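Local coordinates for protein SnoN,Epimerase SnoN (Streptomyces nogalater, PDB 5EP9) that binds ferric iron and 2-oxoglutarate and acts as a non-heme epimerase in nogalamycin biosynthesis, at residues F148-S151 with T155-T158; A107-Y112 with C216-A221; M244-A249 with F280-R285. All blocks are in the same frame, centred on the assembly; numbering follows the deposited sequence.

Contact 1: residues F148-S151 with T155-T158; sequences FPFS and TALT
Two different first torsions aim Phe148 and Phe150 at the same methyl group, Ala156 CB. In Phe148, CG is anti to the carbonyl carbon (chi1 -66°), whereas in Phe150 it is wedged between the backbone N and the carbonyl carbon (chi1 49°). Ala156 CB comes at the Phe148 ring obliquely, 3.9 Å from Phe148 CE2. Phe150 instead offers its rim: the methyl lies in the ring plane, with Phe150 CE1 and CZ each 4.0 Å from Ala156 CB. Farther along, Thr158 OG1 stands at the edge of the Phe148 ring, 4.3 Å from Phe148 CZ, too far for more than loose packing.

Pro149 is the centre of an inverse gamma turn, closed by a weak bond from Phe150 N to Phe148 O (3.0 Å). The turn folds the chain back, and Phe148 CB comes to lie 3.5 Å above one face of the Phe150 ring, offset toward its rim. Both segments lie in the 14-202 part of the fusion, where a loop folds back onto the start of strand 157-162 in the PhyH dioxygenase fold of the cupin clan. Val242 and Met244, from strand 236-245 of the 203-305 part, pack against Phe148 and Phe150 respectively. Thr158 itself touches 2-oxoglutarate, and the Phe148 side chain is about 4 Å from that of the iron ligand Asp144.

With no hydrogen bond between the segments, the grip rests on carbon-carbon packing around Ala156 CB, beside the polar 2-oxoglutarate site.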
ATOM      1  N   PHE A 148      -0.852  -7.365   8.942  1.00 37.56           N
ATOM      2  CA  PHE A 148      -0.269  -8.277   7.922  1.00 34.80           C
ATOM      3  C   PHE A 148      -0.068  -9.687   8.528  1.00 35.63           C
ATOM      4  O   PHE A 148       0.703  -9.861   9.476  1.00 34.54           O
ATOM      5  CB  PHE A 148       1.051  -7.742   7.369  1.00 32.93           C
ATOM      6  CG  PHE A 148       0.941  -6.477   6.564  1.00 30.87           C
ATOM      7  CD1 PHE A 148      -0.249  -6.094   5.924  1.00 32.08           C
ATOM      8  CD2 PHE A 148       2.029  -5.660   6.416  1.00 28.97           C
ATOM      9  CE1 PHE A 148      -0.332  -4.953   5.141  1.00 28.73           C
ATOM     10  CE2 PHE A 148       1.951  -4.554   5.635  1.00 28.60           C
ATOM     11  CZ  PHE A 148       0.778  -4.200   4.998  1.00 28.13           C
ATOM     12  N   PRO A 149      -0.831 -10.680   8.057  1.00 36.16           N
ATOM     13  CA  PRO A 149      -0.692 -12.016   8.541  1.00 37.62           C
ATOM     14  C   PRO A 149       0.473 -12.805   7.897  1.00 37.22           C
ATOM     15  O   PRO A 149       0.310 -13.928   7.418  1.00 37.27           O
ATOM     16  CB  PRO A 149      -2.043 -12.649   8.146  1.00 39.04           C
ATOM     17  CG  PRO A 149      -2.255 -12.083   6.773  1.00 37.45           C
ATOM     18  CD  PRO A 149      -1.761 -10.648   6.903  1.00 36.56           C
ATOM     19  N   PHE A 150       1.664 -12.235   7.966  1.00 36.68           N
ATOM     20  CA  PHE A 150       2.841 -12.973   7.557  1.00 36.27           C
ATOM     21  C   PHE A 150       4.044 -12.590   8.437  1.00 36.91           C
ATOM     22  O   PHE A 150       4.103 -11.525   9.062  1.00 37.70           O
ATOM     23  CB  PHE A 150       3.091 -12.814   6.059  1.00 35.50           C
ATOM     24  CG  PHE A 150       3.058 -11.395   5.540  1.00 32.75           C
ATOM     25  CD1 PHE A 150       4.207 -10.634   5.583  1.00 32.01           C
ATOM     26  CD2 PHE A 150       1.931 -10.860   4.965  1.00 31.63           C
ATOM     27  CE1 PHE A 150       4.255  -9.353   5.094  1.00 30.16           C
ATOM     28  CE2 PHE A 150       1.945  -9.580   4.501  1.00 30.11           C
ATOM     29  CZ  PHE A 150       3.099  -8.817   4.556  1.00 29.57           C
ATOM     30  N   SER A 151       5.016 -13.460   8.375  1.00 36.33           N
ATOM     31  CA  SER A 151       6.188 -13.492   9.261  1.00 35.81           C
ATOM     32  C   SER A 151       7.078 -12.274   9.124  1.00 33.94           C
ATOM     33  O   SER A 151       7.659 -11.850  10.071  1.00 33.33           O
ATOM     34  CB  SER A 151       6.996 -14.819   8.978  1.00 37.54           C
ATOM     35  OG  SER A 151       7.424 -14.872   7.612  1.00 37.49           O
ATOM     36  N   THR A 155       8.841  -5.747   7.941  1.00 33.72           N
ATOM     37  CA  THR A 155       9.691  -5.125   6.899  1.00 32.38           C
ATOM     38  C   THR A 155       8.960  -4.986   5.546  1.00 31.13           C
ATOM     39  O   THR A 155       9.553  -4.585   4.566  1.00 28.52           O
ATOM     40  CB  THR A 155      10.967  -5.920   6.612  1.00 32.74           C
ATOM     41  OG1 THR A 155      10.605  -7.266   6.307  1.00 31.59           O
ATOM     42  CG2 THR A 155      11.858  -5.874   7.820  1.00 34.67           C
ATOM     43  N   ALA A 156       7.670  -5.249   5.551  1.00 30.43           N
ATOM     44  CA  ALA A 156       6.881  -5.067   4.350  1.00 29.47           C
ATOM     45  C   ALA A 156       6.825  -3.608   3.948  1.00 30.51           C
ATOM     46  O   ALA A 156       7.202  -2.656   4.695  1.00 28.51           O
ATOM     47  CB  ALA A 156       5.515  -5.602   4.558  1.00 28.78           C
ATOM     48  N   LEU A 157       6.429  -3.417   2.735  1.00 29.71           N
ATOM     49  CA  LEU A 157       6.237  -2.036   2.209  1.00 29.69           C
ATOM     50  C   LEU A 157       5.073  -1.917   1.221  1.00 28.95           C
ATOM     51  O   LEU A 157       4.739  -2.887   0.504  1.00 28.09           O
ATOM     52  CB  LEU A 157       7.489  -1.449   1.603  1.00 30.50           C
ATOM     53  CG  LEU A 157       7.954  -1.895   0.250  1.00 32.02           C
ATOM     54  CD1 LEU A 157       9.176  -1.054  -0.144  1.00 33.54           C
ATOM     55  CD2 LEU A 157       8.476  -3.300   0.401  1.00 33.83           C
ATOM     56  N   THR A 158       4.525  -0.708   1.172  1.00 27.63           N
ATOM     57  CA  THR A 158       3.345  -0.408   0.414  1.00 27.57           C
ATOM     58  C   THR A 158       3.627   0.669  -0.677  1.00 27.29           C
ATOM     59  O   THR A 158       4.168   1.679  -0.379  1.00 28.84           O
ATOM     60  CB  THR A 158       2.229   0.019   1.334  1.00 27.58           C
ATOM     61  OG1 THR A 158       1.895  -1.052   2.221  1.00 25.91           O
ATOM     62  CG2 THR A 158       0.999   0.477   0.549  1.00 27.98           C
TER

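Contact 2: residues A107-Y112 with C216-A221; sequences AALAEY and CTFHHA. With AKG (2-oxoglutaric acid), chain E.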
ATOM      1  N   ALA A 107       8.079  -2.415  -9.266  1.00 33.17           N
ATOM      2  CA  ALA A 107       8.621  -3.625  -8.638  1.00 31.93           C
ATOM      3  C   ALA A 107      10.077  -3.451  -8.429  1.00 32.46           C
ATOM      4  O   ALA A 107      10.629  -3.815  -7.358  1.00 30.40           O
ATOM      5  CB  ALA A 107       8.421  -4.840  -9.539  1.00 34.54           C
ATOM      6  N   ALA A 108      10.753  -2.960  -9.464  1.00 31.74           N
ATOM      7  CA  ALA A 108      12.192  -2.731  -9.324  1.00 33.12           C
ATOM      8  C   ALA A 108      12.535  -1.702  -8.171  1.00 33.09           C
ATOM      9  O   ALA A 108      13.508  -1.903  -7.461  1.00 32.89           O
ATOM     10  CB  ALA A 108      12.852  -2.319 -10.607  1.00 33.96           C
ATOM     11  N   LEU A 109      11.756  -0.640  -8.071  1.00 32.95           N
ATOM     12  CA  LEU A 109      11.936   0.326  -7.028  1.00 33.64           C
ATOM     13  C   LEU A 109      11.728  -0.308  -5.655  1.00 31.63           C
ATOM     14  O   LEU A 109      12.527  -0.136  -4.802  1.00 30.04           O
ATOM     15  CB  LEU A 109      10.986   1.484  -7.197  1.00 34.28           C
ATOM     16  CG  LEU A 109      11.460   2.427  -8.275  1.00 37.51           C
ATOM     17  CD1 LEU A 109      10.324   3.369  -8.682  1.00 37.86           C
ATOM     18  CD2 LEU A 109      12.644   3.264  -7.782  1.00 40.29           C
ATOM     19  N   ALA A 110      10.645  -1.040  -5.502  1.00 30.48           N
ATOM     20  CA  ALA A 110      10.340  -1.682  -4.284  1.00 30.99           C
ATOM     21  C   ALA A 110      11.477  -2.592  -3.810  1.00 32.87           C
ATOM     22  O   ALA A 110      11.849  -2.582  -2.624  1.00 31.08           O
ATOM     23  CB  ALA A 110       9.038  -2.490  -4.358  1.00 31.78           C
ATOM     24  N   GLU A 111      12.007  -3.393  -4.720  1.00 33.05           N
ATOM     25  CA  GLU A 111      13.038  -4.308  -4.352  1.00 34.22           C
ATOM     26  C   GLU A 111      14.307  -3.573  -4.001  1.00 34.38           C
ATOM     27  O   GLU A 111      14.997  -4.016  -3.064  1.00 35.68           O
ATOM     28  CB  GLU A 111      13.366  -5.395  -5.429  1.00 36.05           C
ATOM     29  CG  GLU A 111      12.240  -6.384  -5.604  1.00 36.80           C
ATOM     30  CD  GLU A 111      12.656  -7.694  -6.294  1.00 39.95           C
ATOM     31  OE1 GLU A 111      13.667  -7.718  -7.035  1.00 41.98           O
ATOM     32  OE2 GLU A 111      11.914  -8.674  -6.086  1.00 39.29           O
ATOM     33  N   TYR A 112      14.643  -2.525  -4.732  1.00 33.33           N
ATOM     34  CA  TYR A 112      15.808  -1.754  -4.415  1.00 35.24           C
ATOM     35  C   TYR A 112      15.615  -1.104  -3.001  1.00 34.69           C
ATOM     36  O   TYR A 112      16.475  -1.126  -2.196  1.00 35.07           O
ATOM     37  CB  TYR A 112      16.089  -0.679  -5.458  1.00 36.77           C
ATOM     38  CG  TYR A 112      17.484  -0.071  -5.332  1.00 39.96           C
ATOM     39  CD1 TYR A 112      18.592  -0.632  -5.965  1.00 43.29           C
ATOM     40  CD2 TYR A 112      17.686   1.067  -4.556  1.00 40.87           C
ATOM     41  CE1 TYR A 112      19.861  -0.066  -5.824  1.00 45.62           C
ATOM     42  CE2 TYR A 112      18.947   1.634  -4.391  1.00 42.86           C
ATOM     43  CZ  TYR A 112      20.021   1.078  -5.014  1.00 45.16           C
ATOM     44  OH  TYR A 112      21.256   1.652  -4.835  1.00 49.30           O
ATOM     45  N   CYS A 216       3.934   8.029  -7.173  1.00 27.54           N
ATOM     46  CA  CYS A 216       3.615   7.153  -6.035  1.00 26.77           C
ATOM     47  C   CYS A 216       4.417   7.526  -4.817  1.00 26.40           C
ATOM     48  O   CYS A 216       5.418   8.293  -4.865  1.00 25.24           O
ATOM     49  CB  CYS A 216       3.824   5.669  -6.380  1.00 29.05           C
ATOM     50  SG  CYS A 216       5.516   5.143  -6.460  1.00 30.98           S
ATOM     51  N   THR A 217       3.965   6.954  -3.726  1.00 25.19           N
ATOM     52  CA  THR A 217       4.783   6.814  -2.537  1.00 26.25           C
ATOM     53  C   THR A 217       5.052   5.329  -2.274  1.00 26.23           C
ATOM     54  O   THR A 217       4.262   4.471  -2.668  1.00 23.29           O
ATOM     55  CB  THR A 217       4.167   7.447  -1.320  1.00 25.86           C
ATOM     56  OG1 THR A 217       2.815   6.991  -1.127  1.00 27.11           O
ATOM     57  CG2 THR A 217       4.145   8.959  -1.454  1.00 27.52           C
ATOM     58  N   PHE A 218       6.183   5.089  -1.604  1.00 26.52           N
ATOM     59  CA  PHE A 218       6.442   3.863  -0.896  1.00 27.61           C
ATOM     60  C   PHE A 218       6.528   4.158   0.571  1.00 29.05           C
ATOM     61  O   PHE A 218       7.159   5.143   0.983  1.00 31.62           O
ATOM     62  CB  PHE A 218       7.737   3.253  -1.334  1.00 30.05           C
ATOM     63  CG  PHE A 218       7.732   2.762  -2.763  1.00 31.89           C
ATOM     64  CD1 PHE A 218       8.097   3.604  -3.764  1.00 33.20           C
ATOM     65  CD2 PHE A 218       7.323   1.461  -3.051  1.00 32.98           C
ATOM     66  CE1 PHE A 218       8.087   3.183  -5.084  1.00 36.68           C
ATOM     67  CE2 PHE A 218       7.354   1.009  -4.352  1.00 35.76           C
ATOM     68  CZ  PHE A 218       7.745   1.866  -5.386  1.00 35.10           C
ATOM     69  N   HIS A 219       5.853   3.347   1.382  1.00 28.63           N
ATOM     70  CA  HIS A 219       6.050   3.425   2.836  1.00 27.75           C
ATOM     71  C   HIS A 219       6.239   2.076   3.500  1.00 27.19           C
ATOM     72  O   HIS A 219       5.538   1.074   3.241  1.00 24.94           O
ATOM     73  CB  HIS A 219       4.972   4.286   3.513  1.00 26.74           C
ATOM     74  CG  HIS A 219       3.629   3.680   3.574  1.00 26.47           C
ATOM     75  ND1 HIS A 219       2.711   3.821   2.563  1.00 27.41           N
ATOM     76  CD2 HIS A 219       3.004   2.995   4.555  1.00 26.89           C
ATOM     77  CE1 HIS A 219       1.569   3.258   2.927  1.00 26.74           C
ATOM     78  NE2 HIS A 219       1.728   2.737   4.118  1.00 28.51           N
ATOM     79  N   HIS A 220       7.116   2.124   4.466  1.00 26.20           N
ATOM     80  CA  HIS A 220       7.430   0.989   5.359  1.00 26.91           C
ATOM     81  C   HIS A 220       6.246   0.628   6.252  1.00 26.06           C
ATOM     82  O   HIS A 220       5.463   1.437   6.666  1.00 25.23           O
ATOM     83  CB  HIS A 220       8.674   1.382   6.203  1.00 27.84           C
ATOM     84  CG  HIS A 220       9.328   0.268   6.972  1.00 28.90           C
ATOM     85  ND1 HIS A 220       8.815  -0.250   8.152  1.00 28.27           N
ATOM     86  CD2 HIS A 220      10.517  -0.349   6.780  1.00 28.71           C
ATOM     87  CE1 HIS A 220       9.614  -1.189   8.601  1.00 28.47           C
ATOM     88  NE2 HIS A 220      10.673  -1.228   7.828  1.00 29.47           N
ATOM     89  N   ALA A 221       6.146  -0.640   6.552  1.00 27.44           N
ATOM     90  CA  ALA A 221       5.044  -1.208   7.335  1.00 28.38           C
ATOM     91  C   ALA A 221       4.979  -0.722   8.794  1.00 30.05           C
ATOM     92  O   ALA A 221       3.960  -0.921   9.447  1.00 29.40           O
ATOM     93  CB  ALA A 221       5.186  -2.737   7.340  1.00 28.96           C
TER
HETATM   94  C1  AKG E 301      -1.962   2.385   3.237  1.00 33.71           C
HETATM   95  O1  AKG E 301      -1.291   1.647   4.004  1.00 31.00           O
HETATM   96  O2  AKG E 301      -1.767   2.416   1.997  1.00 32.30           O
HETATM   97  C2  AKG E 301      -2.985   3.297   3.803  1.00 36.04           C
HETATM   98  O5  AKG E 301      -3.177   3.296   5.036  1.00 33.13           O
HETATM   99  C3  AKG E 301      -3.772   4.186   2.813  1.00 34.63           C
HETATM  100  C4  AKG E 301      -4.680   5.245   3.430  1.00 35.26           C
HETATM  101  C5  AKG E 301      -5.470   6.090   2.457  1.00 34.00           C
HETATM  102  O3  AKG E 301      -5.282   5.950   1.235  1.00 35.19           O
HETATM  103  O4  AKG E 301      -6.347   6.897   2.893  1.00 29.84           O
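Phe218 presses the far end of its ring against the helix, with CZ 3.7 Å from Leu109 CB and CE2 3.9 Å from Ala110 CB. Both carbons approach the ring obliquely. The packing also takes in backbone: Ala110 CA lies 4.0 Å from Phe218 CE2, and Ala110 N is 4.1 Å from Phe218 CZ, with the CA atoms of Ala110 and Phe218 7.6 Å apart; the small side chain of Ala110 lets the ring come up to the helix backbone. The ring reaches there because CG is anti to the carbonyl carbon (chi1 -67°). Ala159 also packs on Phe218. An alanine in place of Phe218 would take away the whole ring and would probably open a gap between sheet and helix, leaving Leu109 CB and Ala110 CB without their aromatic partner.

Phe218, in the 203-305 part of the engineered fusion, meets Leu109 and Ala110 of the 14-202 part. In this construct helix 104-114 thus lies against the outer side of the major sheet of a fold consistent with the PhyH family of the cupin clan. Side chains alternate along strand 216-220: Phe218 faces the helix, while His219 turns to the cofactor on the other side. His219 NE2 makes a weak bond to O1 of 2-oxoglutarate (3.2 Å, 130° at the hydrogen) and is also hydrogen-bonded to the iron ligand Asp144.

The looser side is at the partly exposed Leu109, whose CB packs on the ring while its branch ends stand farther off, CD1 being 4.2 Å from Phe218 CE1; Leu33 and Val48 pack on this leucine.

Contact 3: residues M244-A249 with F280-R285; sequences MDATAA and FPLLRR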
ATOM      1  N   MET A 244       6.084  -7.960   0.121  1.00 28.70           N
ATOM      2  CA  MET A 244       6.627  -8.681   1.254  1.00 30.27           C
ATOM      3  C   MET A 244       7.867  -9.384   0.811  1.00 32.78           C
ATOM      4  O   MET A 244       8.023  -9.750  -0.330  1.00 32.91           O
ATOM      5  CB  MET A 244       5.631  -9.689   1.835  1.00 30.51           C
ATOM      6  CG  MET A 244       5.220 -10.803   0.870  1.00 31.44           C
ATOM      7  SD  MET A 244       3.775 -11.679   1.582  1.00 33.05           S
ATOM      8  CE  MET A 244       3.494 -12.775   0.185  1.00 34.49           C
ATOM      9  N   ASP A 245       8.715  -9.648   1.784  1.00 34.83           N
ATOM     10  CA  ASP A 245       9.906 -10.478   1.585  1.00 37.88           C
ATOM     11  C   ASP A 245       9.555 -11.782   0.906  1.00 37.85           C
ATOM     12  O   ASP A 245       8.559 -12.419   1.264  1.00 38.08           O
ATOM     13  CB  ASP A 245      10.471 -10.845   2.924  1.00 39.77           C
ATOM     14  CG  ASP A 245      11.915 -11.307   2.840  1.00 44.72           C
ATOM     15  OD1 ASP A 245      12.254 -12.382   2.345  1.00 44.46           O
ATOM     16  OD2 ASP A 245      12.765 -10.568   3.404  1.00 51.04           O
ATOM     17  N   ALA A 246      10.376 -12.180  -0.044  1.00 37.09           N
ATOM     18  CA  ALA A 246      10.142 -13.427  -0.742  1.00 39.76           C
ATOM     19  C   ALA A 246      10.161 -14.680   0.171  1.00 41.09           C
ATOM     20  O   ALA A 246       9.636 -15.692  -0.203  1.00 42.54           O
ATOM     21  CB  ALA A 246      11.146 -13.595  -1.865  1.00 40.50           C
ATOM     22  N   THR A 247      10.760 -14.580   1.338  1.00 40.41           N
ATOM     23  CA  THR A 247      10.694 -15.669   2.330  1.00 42.93           C
ATOM     24  C   THR A 247       9.509 -15.595   3.311  1.00 41.79           C
ATOM     25  O   THR A 247       9.471 -16.280   4.284  1.00 42.39           O
ATOM     26  CB  THR A 247      11.964 -15.687   3.209  1.00 43.53           C
ATOM     27  OG1 THR A 247      12.050 -14.473   3.971  1.00 42.85           O
ATOM     28  CG2 THR A 247      13.245 -15.881   2.349  1.00 44.45           C
ATOM     29  N   ALA A 248       8.580 -14.706   3.069  1.00 40.17           N
ATOM     30  CA  ALA A 248       7.415 -14.610   3.907  1.00 39.08           C
ATOM     31  C   ALA A 248       6.664 -15.923   4.088  1.00 39.91           C
ATOM     32  O   ALA A 248       6.391 -16.616   3.141  1.00 41.99           O
ATOM     33  CB  ALA A 248       6.460 -13.583   3.362  1.00 37.88           C
ATOM     34  N   ALA A 249       6.301 -16.156   5.336  1.00 38.96           N
ATOM     35  CA  ALA A 249       5.440 -17.230   5.736  1.00 41.13           C
ATOM     36  C   ALA A 249       4.202 -16.774   6.455  1.00 40.30           C
ATOM     37  O   ALA A 249       4.208 -15.770   7.132  1.00 39.07           O
ATOM     38  CB  ALA A 249       6.198 -18.321   6.589  1.00 42.33           C
ATOM     39  N   PHE A 280       1.041 -15.336  -4.908  1.00 41.16           N
ATOM     40  CA  PHE A 280       1.984 -14.442  -4.146  1.00 38.51           C
ATOM     41  C   PHE A 280       3.253 -14.270  -4.926  1.00 39.27           C
ATOM     42  O   PHE A 280       4.313 -14.719  -4.511  1.00 39.58           O
ATOM     43  CB  PHE A 280       2.306 -14.985  -2.772  1.00 38.25           C
ATOM     44  CG  PHE A 280       1.099 -15.203  -1.913  1.00 38.85           C
ATOM     45  CD1 PHE A 280       0.428 -14.139  -1.378  1.00 38.62           C
ATOM     46  CD2 PHE A 280       0.654 -16.497  -1.592  1.00 40.80           C
ATOM     47  CE1 PHE A 280      -0.686 -14.323  -0.547  1.00 38.87           C
ATOM     48  CE2 PHE A 280      -0.460 -16.691  -0.784  1.00 41.13           C
ATOM     49  CZ  PHE A 280      -1.127 -15.593  -0.255  1.00 40.50           C
ATOM     50  N   PRO A 281       3.142 -13.674  -6.125  1.00 39.47           N
ATOM     51  CA  PRO A 281       4.214 -13.879  -7.103  1.00 40.11           C
ATOM     52  C   PRO A 281       5.462 -13.127  -6.744  1.00 38.92           C
ATOM     53  O   PRO A 281       5.405 -11.950  -6.334  1.00 36.83           O
ATOM     54  CB  PRO A 281       3.587 -13.369  -8.429  1.00 39.19           C
ATOM     55  CG  PRO A 281       2.600 -12.332  -7.947  1.00 37.76           C
ATOM     56  CD  PRO A 281       2.006 -12.980  -6.733  1.00 38.37           C
ATOM     57  N   LEU A 282       6.578 -13.736  -7.059  1.00 39.21           N
ATOM     58  CA  LEU A 282       7.837 -13.054  -7.105  1.00 40.37           C
ATOM     59  C   LEU A 282       7.734 -11.827  -8.046  1.00 41.66           C
ATOM     60  O   LEU A 282       7.196 -11.921  -9.111  1.00 40.54           O
ATOM     61  CB  LEU A 282       8.933 -13.973  -7.578  1.00 42.88           C
ATOM     62  CG  LEU A 282       9.331 -15.120  -6.632  1.00 44.27           C
ATOM     63  CD1 LEU A 282      10.131 -16.187  -7.366  1.00 46.51           C
ATOM     64  CD2 LEU A 282      10.071 -14.553  -5.418  1.00 44.01           C
ATOM     65  N   LEU A 283       8.259 -10.677  -7.631  1.00 40.56           N
ATOM     66  CA  LEU A 283       8.308  -9.513  -8.496  1.00 41.78           C
ATOM     67  C   LEU A 283       9.349  -9.591  -9.575  1.00 48.05           C
ATOM     68  O   LEU A 283       9.301  -8.861 -10.516  1.00 50.34           O
ATOM     69  CB  LEU A 283       8.548  -8.230  -7.690  1.00 38.93           C
ATOM     70  CG  LEU A 283       7.589  -7.910  -6.583  1.00 36.31           C
ATOM     71  CD1 LEU A 283       7.815  -6.512  -6.077  1.00 35.98           C
ATOM     72  CD2 LEU A 283       6.127  -8.131  -6.932  1.00 36.99           C
ATOM     73  N   ARG A 284      10.348 -10.424  -9.425  1.00 56.41           N
ATOM     74  CA  ARG A 284      11.353 -10.576 -10.458  1.00 64.70           C
ATOM     75  C   ARG A 284      11.596 -12.071 -10.715  1.00 66.97           C
ATOM     76  O   ARG A 284      11.790 -12.810  -9.799  1.00 62.07           O
ATOM     77  CB  ARG A 284      12.614  -9.829 -10.024  1.00 71.32           C
ATOM     78  CG  ARG A 284      13.880 -10.064 -10.835  1.00 79.63           C
ATOM     79  CD  ARG A 284      15.074  -9.407 -10.171  1.00 88.01           C
ATOM     80  NE  ARG A 284      15.414 -10.159  -8.923  1.00 98.61           N
ATOM     81  CZ  ARG A 284      15.855  -9.678  -7.743  1.00102.60           C
ATOM     82  NH1 ARG A 284      16.081  -8.382  -7.544  1.00111.67           N
ATOM     83  NH2 ARG A 284      16.076 -10.511  -6.720  1.00100.60           N
ATOM     84  N   ARG A 285      11.569 -12.496 -11.975  1.00 73.22           N
ATOM     85  CA  ARG A 285      11.776 -13.908 -12.329  1.00 79.98           C
ATOM     86  C   ARG A 285      13.121 -14.397 -11.710  1.00 82.86           C
ATOM     87  O   ARG A 285      14.150 -13.721 -11.857  1.00 81.03           O
ATOM     88  CB  ARG A 285      11.761 -14.085 -13.861  1.00 85.41           C
ATOM     89  CG  ARG A 285      10.702 -15.055 -14.386  1.00 89.21           C
ATOM     90  CD  ARG A 285      11.146 -15.627 -15.733  1.00 96.43           C
ATOM     91  NE  ARG A 285      12.151 -16.706 -15.594  1.00102.66           N
ATOM     92  CZ  ARG A 285      13.098 -17.043 -16.487  1.00105.77           C
ATOM     93  NH1 ARG A 285      13.256 -16.373 -17.621  1.00107.90           N
ATOM     94  NH2 ARG A 285      13.926 -18.066 -16.242  1.00106.57           N
TER
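The Phe280 ring receives the Met244 methyl at a slant, with Met244 CE 3.7 Å from Phe280 CD1 and 3.9 Å from Phe280 CB; Phe121 of strand 118-128 packs against both residues. The other flat group, the Asp245 carboxylate, belongs to an Asx turn inside a type I beta turn from Asp245 to Ala248, where strand 236-245 runs out of the major sheet. Both segments lie in the 203-305 part of the fusion; Phe121 and Arg119 belong to the 14-202 part.

Met244 reaches the ring because its CG sits between the backbone N and the carbonyl carbon (chi1 62°) and the chain beyond is extended, which carries CE outward to the loop. A second apolar touch joins Ala246 CB to Leu282 CD2 at 3.8 Å, nearer the surface. No hydrogen bond crosses between the segments directly, but Arg119 bridges them, its NE and NH1 meeting Ala246 O and Phe280 O.

The turn is stiffened from within. Ala248 N donates to Asp245 O (2.9 Å), and Asp245 OD1 is gripped by two donors of Thr247. The backbone N arrives nearly straight (2.8 Å, 167°) on the anti lone pair, while Thr247 OG1 donates to Asp245 OD1 from above the carboxylate plane, 2.7 Å away.

In the fold
Contacts 1 and 2 are buried, contact 3 only partly so. All three reach the same antiparallel sheet, in which strand 157-162 of contact 1 neighbours strand 216-220 of contact 2, with Thr158 N 2.9 Å from His219 O. The loop part of contact 1 also meets contact 3, with Ser151 N 2.7 Å from Ala249 O; both are probable hydrogen bonds. No hydrogen bond crosses any of the three contacts, and apolar carbons do nearly all the touching. Contacts 1 and 2 each hold a 2-oxoglutarate pocket residue, whereas the Met244 side chain is about 13 Å from the ligand. A salt bridge from Glu111 to the poorly ordered Arg284 links contacts 2 and 3 across the fusion's two parts.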